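Local coordinates for centrosomal protein 120 (Oreochromis niloticus, PDB 6EWH), which probably acts at centrioles and basal bodies in the formation of cilia, and is represented here by its second C2 domain, at residues F61-L66 / Q111-C116; Q107-I112 / S123-L128. The protein carries 1 engineered substitution. One frame throughout, in Å; residues are numbered along the deposited sequence. Where two conformers were deposited one is given.

Contacts 1 and 2 are successive strand pairings in one four-stranded antiparallel sheet, and strand 110-116 belongs to both: its 111-116 part pairs with 61-66, and its start, with the loop before it, meets 123-128. Each contact has a buried face turned toward the domain's other sheet and a more open one. In contact 1 the inner face is aromatic and aliphatic, Phe62 and Tyr64 against Leu114 and Ile112, while the outer face carries Phe61, Tyr63, His113 and Cys115. Contact 2 includes an outermost strand: aliphatic Leu110, Ile112 and Val126 lie inside, polar Gln111 and Asp125 outside, and the pairing runs out into a helix start.

Contact 1. Residues F61-L66 / Q111-C116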
# COMPACT_ATOMS: atom_id res chain seq x y z
N PHE A 61 0.21 13.31 -2.76
CA PHE A 61 0.40 12.02 -3.40
C PHE A 61 0.63 10.99 -2.31
O PHE A 61 0.89 11.33 -1.15
CB PHE A 61 1.59 12.04 -4.38
CG PHE A 61 2.91 12.37 -3.72
CD1 PHE A 61 3.29 13.69 -3.53
CD2 PHE A 61 3.75 11.36 -3.29
CE1 PHE A 61 4.50 14.00 -2.92
CE2 PHE A 61 4.96 11.66 -2.67
CZ PHE A 61 5.33 12.98 -2.48
N PHE A 62 0.54 9.73 -2.68
CA PHE A 62 0.82 8.64 -1.75
C PHE A 62 2.20 8.04 -2.02
O PHE A 62 2.64 7.94 -3.17
CB PHE A 62 -0.26 7.56 -1.81
CG PHE A 62 -1.62 8.09 -1.48
CD1 PHE A 62 -1.99 8.32 -0.16
CD2 PHE A 62 -2.51 8.41 -2.49
CE1 PHE A 62 -3.24 8.85 0.14
CE2 PHE A 62 -3.76 8.93 -2.20
CZ PHE A 62 -4.12 9.15 -0.88
N TYR A 63 2.87 7.66 -0.94
CA TYR A 63 4.17 7.01 -1.01
C TYR A 63 4.14 5.72 -0.21
O TYR A 63 3.59 5.68 0.90
CB TYR A 63 5.30 7.91 -0.45
CG TYR A 63 6.52 7.09 -0.12
CD1 TYR A 63 7.41 6.73 -1.12
CD2 TYR A 63 6.76 6.64 1.18
CE1 TYR A 63 8.52 5.95 -0.85
CE2 TYR A 63 7.87 5.85 1.46
CZ TYR A 63 8.74 5.51 0.44
OH TYR A 63 9.85 4.74 0.70
N TYR A 64 4.77 4.68 -0.74
CA TYR A 64 5.06 3.50 0.06
C TYR A 64 6.23 2.76 -0.54
O TYR A 64 6.58 2.93 -1.71
CB TYR A 64 3.85 2.58 0.20
CG TYR A 64 3.20 2.17 -1.10
CD1 TYR A 64 2.20 2.95 -1.65
CD2 TYR A 64 3.56 0.99 -1.74
CE1 TYR A 64 1.58 2.58 -2.84
CE2 TYR A 64 2.95 0.61 -2.91
CZ TYR A 64 1.96 1.39 -3.46
OH TYR A 64 1.35 1.02 -4.64
N SER A 65 6.85 1.93 0.30
CA SER A 65 7.93 1.05 -0.11
C SER A 65 7.37 -0.36 -0.24
O SER A 65 6.86 -0.91 0.74
CB SER A 65 9.04 1.09 0.95
OG SER A 65 10.11 0.26 0.56
N LEU A 66 7.45 -0.93 -1.44
CA LEU A 66 6.96 -2.27 -1.70
C LEU A 66 8.16 -3.15 -2.02
O LEU A 66 8.78 -3.00 -3.08
CB LEU A 66 5.94 -2.27 -2.85
CG LEU A 66 5.33 -3.64 -3.22
CD1 LEU A 66 4.54 -4.23 -2.08
CD2 LEU A 66 4.46 -3.50 -4.44
N GLN A 111 3.59 0.57 4.97
CA GLN A 111 3.22 1.87 5.50
C GLN A 111 2.98 2.82 4.33
O GLN A 111 3.91 3.22 3.62
CB GLN A 111 4.27 2.42 6.46
CG GLN A 111 4.12 1.87 7.87
CD GLN A 111 5.12 2.46 8.85
OE1 GLN A 111 6.27 2.71 8.49
NE2 GLN A 111 4.68 2.68 10.08
N ILE A 112 1.72 3.18 4.13
CA ILE A 112 1.35 4.08 3.03
C ILE A 112 1.19 5.48 3.60
O ILE A 112 0.40 5.68 4.53
CB ILE A 112 0.08 3.61 2.32
CG1 ILE A 112 0.29 2.21 1.73
CG2 ILE A 112 -0.31 4.63 1.24
CD1 ILE A 112 -0.97 1.60 1.16
N HIS A 113 1.91 6.44 3.04
CA HIS A 113 1.94 7.81 3.53
C HIS A 113 1.19 8.71 2.58
O HIS A 113 1.36 8.62 1.36
CB HIS A 113 3.38 8.31 3.61
CG HIS A 113 4.18 7.69 4.71
ND1 HIS A 113 4.50 8.37 5.87
CD2 HIS A 113 4.71 6.45 4.84
CE1 HIS A 113 5.20 7.57 6.66
NE2 HIS A 113 5.34 6.40 6.06
N LEU A 114 0.38 9.61 3.13
CA LEU A 114 -0.09 10.76 2.38
C LEU A 114 0.95 11.86 2.52
O LEU A 114 1.33 12.22 3.65
CB LEU A 114 -1.43 11.26 2.92
CG LEU A 114 -1.89 12.60 2.35
CD1 LEU A 114 -2.20 12.48 0.86
CD2 LEU A 114 -3.10 13.18 3.12
N CYS A 115 1.44 12.37 1.40
CA CYS A 115 2.55 13.31 1.40
C CYS A 115 2.18 14.61 0.71
O CYS A 115 1.31 14.65 -0.16
CB CYS A 115 3.75 12.74 0.68
SG CYS A 115 4.38 11.28 1.48
N CYS A 116 2.86 15.68 1.12
CA CYS A 116 2.86 16.94 0.38
C CYS A 116 4.31 17.41 0.35
O CYS A 116 4.90 17.65 1.40
CB CYS A 116 1.98 17.98 1.07
SG CYS A 116 1.90 19.55 0.17
O HOH W 1 6.37 2.42 3.21
O HOH W 2 6.04 -0.14 3.30
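Two central strands of the four-stranded antiparallel sheet in this C2 domain meet here, with Phe61 opposite Cys115 and Tyr63 opposite His113 as hydrogen-bonded pairs. Tyr63 N donates a hydrogen bond to His113 O at 2.9 Å, and His113 N donates one to Tyr63 O at 2.8 Å, almost straight at 174°. Beyond Tyr64 the strands are linked through solvent: one water accepts from Ser65 N and donates to Gln111 O, and a second accepts from Gln111 N and donates to Ser65 O. On the outer face, the Phe61 ring swings back over the partner strand, its CG lying between the backbone N and the carbonyl carbon (chi1 61°). Cys115 CB sits over one face of this ring as a CH-pi contact, 3.8 Å from the Phe61 centroid, while Cys115 SG, oblique to the ring, leans toward Tyr63 CB. Tyr63 and His113 run side by side, with His113 CD2 at the edge of the tyrosine ring; Asp70 binds the Tyr63 hydroxyl and Ser120 the His113 ND1, so these two atoms are satisfied outside the two strands. On the inner face Phe62 CE1 meets Leu114 CD1 at 3.8 Å, and Phe62 CB approaches Ile112 CG2. The Phe62 ring also packs edge-to-face with Phe84, and its side chain touches Leu172 of the other sheet. Substituting an alanine for Phe62 would probably open a gap between Leu114, Phe84 and Leu172 and deprive the two sheets of an aromatic bridge. Tyr64 CB rests 3.9 Å from Ile112 CG1, and the Tyr64 side chain touches Val35 in the facing sheet. Side chains alternating between the core between the two sheets and the outer face fit the beta sandwich of C2 domains.

Contact 2. Residues Q107-I112 / S123-L128; sequences QPSLQI and STDVSL
Val126 faces Leu110 across the beta hairpin of strands 110-116 and 119-126, and its side chain can be followed outward into the core. Val126 CB lies 3.9 Å from Leu110 O and 4.1 Å from Leu110 CB. From there CG2, anti to the carbonyl carbon, extends along the strand pair to Ile112 CD1 at 3.9 Å, the two side chains crossing at a slant. The valine also touches Val176 and Phe149 of the other sheet, which places it between the sheets. The backbones fasten this pair from both sides: Val126 N donates to Leu110 O at 2.7 Å, and Leu110 N to Val126 O at a more bent 141°. Ile112 and Thr124 repeat the exchange, and the Thr124 hydroxyl is bonded to Ile150 O. On the outer face Gln111 and Asp125 run side by side, with Gln111 CG 3.6 Å from Asp125 OD1 in the conformer given. Past the last paired residues, Ser109 OG comes within 3.5 Å of Ser127 CA. Leu128 then folds back, its CD1 resting 4.0 Å from Gln107 CB, and a water donating to Gln107 O accepts a weak bond from Leu128 N. Ser127 is the N-cap of helix 128-133, its OG bonded to Ala130 N and also to Ser129 OG; the whole is an antiparallel hairpin whose second strand passes directly into a serine-capped helix.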
# COMPACT_ATOMS: atom_id res chain seq x y z
N GLN A 107 6.60 -10.43 6.78
CA GLN A 107 7.00 -9.06 6.50
C GLN A 107 6.31 -8.09 7.45
O GLN A 107 5.20 -8.35 7.92
CB GLN A 107 6.62 -8.70 5.06
CG GLN A 107 7.39 -9.50 4.03
CD GLN A 107 8.88 -9.57 4.35
OE1 GLN A 107 9.59 -8.59 4.22
NE2 GLN A 107 9.34 -10.75 4.79
N PRO A 108 6.97 -6.97 7.74
CA PRO A 108 6.29 -5.89 8.47
C PRO A 108 5.22 -5.28 7.58
O PRO A 108 5.22 -5.45 6.36
CB PRO A 108 7.42 -4.89 8.73
CG PRO A 108 8.35 -5.10 7.60
CD PRO A 108 8.32 -6.57 7.30
N SER A 109 4.29 -4.59 8.21
CA SER A 109 3.21 -3.99 7.45
C SER A 109 3.73 -2.96 6.45
O SER A 109 4.77 -2.32 6.65
CB SER A 109 2.17 -3.34 8.38
OG SER A 109 1.37 -4.33 9.00
N LEU A 110 3.01 -2.86 5.34
CA LEU A 110 3.24 -1.78 4.40
C LEU A 110 2.77 -0.48 5.05
O LEU A 110 1.68 -0.43 5.63
CB LEU A 110 2.42 -2.08 3.15
CG LEU A 110 2.50 -1.22 1.91
CD1 LEU A 110 3.84 -1.42 1.25
CD2 LEU A 110 1.38 -1.64 0.98
N GLN A 111 3.59 0.57 4.97
CA GLN A 111 3.22 1.87 5.50
C GLN A 111 2.98 2.82 4.33
O GLN A 111 3.91 3.22 3.62
CB GLN A 111 4.27 2.42 6.46
CG GLN A 111 4.12 1.87 7.87
CD GLN A 111 5.12 2.46 8.85
OE1 GLN A 111 6.27 2.71 8.49
NE2 GLN A 111 4.68 2.68 10.08
N ILE A 112 1.72 3.18 4.13
CA ILE A 112 1.35 4.08 3.03
C ILE A 112 1.19 5.48 3.60
O ILE A 112 0.40 5.68 4.53
CB ILE A 112 0.08 3.61 2.32
CG1 ILE A 112 0.29 2.21 1.73
CG2 ILE A 112 -0.31 4.63 1.24
CD1 ILE A 112 -0.97 1.60 1.16
N SER A 123 -0.01 8.37 7.87
CA SER A 123 0.29 7.08 7.28
C SER A 123 -0.68 6.04 7.82
O SER A 123 -1.35 6.24 8.84
CB SER A 123 1.74 6.66 7.53
OG SER A 123 1.96 6.43 8.92
N THR A 124 -0.74 4.92 7.13
CA THR A 124 -1.57 3.82 7.60
C THR A 124 -0.82 2.52 7.38
O THR A 124 -0.01 2.41 6.45
CB THR A 124 -2.96 3.83 6.93
OG1 THR A 124 -3.82 2.91 7.61
CG2 THR A 124 -2.86 3.44 5.46
N ASP A 125 -1.08 1.55 8.25
CA ASP A 125 -0.43 0.25 8.21
C ASP A 125 -1.32 -0.73 7.46
O ASP A 125 -2.49 -0.92 7.82
CB ASP A 125 -0.28 -0.30 9.63
CG ASP A 125 0.95 0.21 10.33
OD1 ASP A 125 1.36 1.36 10.06
OD2 ASP A 125 1.52 -0.55 11.15
N VAL A 126 -0.76 -1.38 6.44
CA VAL A 126 -1.47 -2.38 5.65
C VAL A 126 -0.74 -3.70 5.79
O VAL A 126 0.42 -3.83 5.38
CB VAL A 126 -1.59 -1.96 4.18
CG1 VAL A 126 -2.34 -3.01 3.41
CG2 VAL A 126 -2.29 -0.61 4.08
N SER A 127 -1.40 -4.68 6.38
CA SER A 127 -0.72 -5.92 6.74
C SER A 127 -0.47 -6.76 5.50
O SER A 127 -1.40 -7.07 4.75
CB SER A 127 -1.57 -6.70 7.73
OG SER A 127 -0.96 -7.94 8.04
N LEU A 128 0.79 -7.14 5.28
CA LEU A 128 1.06 -8.17 4.28
C LEU A 128 0.84 -9.56 4.85
O LEU A 128 0.48 -10.47 4.09
CB LEU A 128 2.47 -8.03 3.73
CG LEU A 128 2.77 -6.74 2.97
CD1 LEU A 128 4.22 -6.70 2.57
CD2 LEU A 128 1.87 -6.62 1.75
O HOH W 3 2.55 -7.54 7.52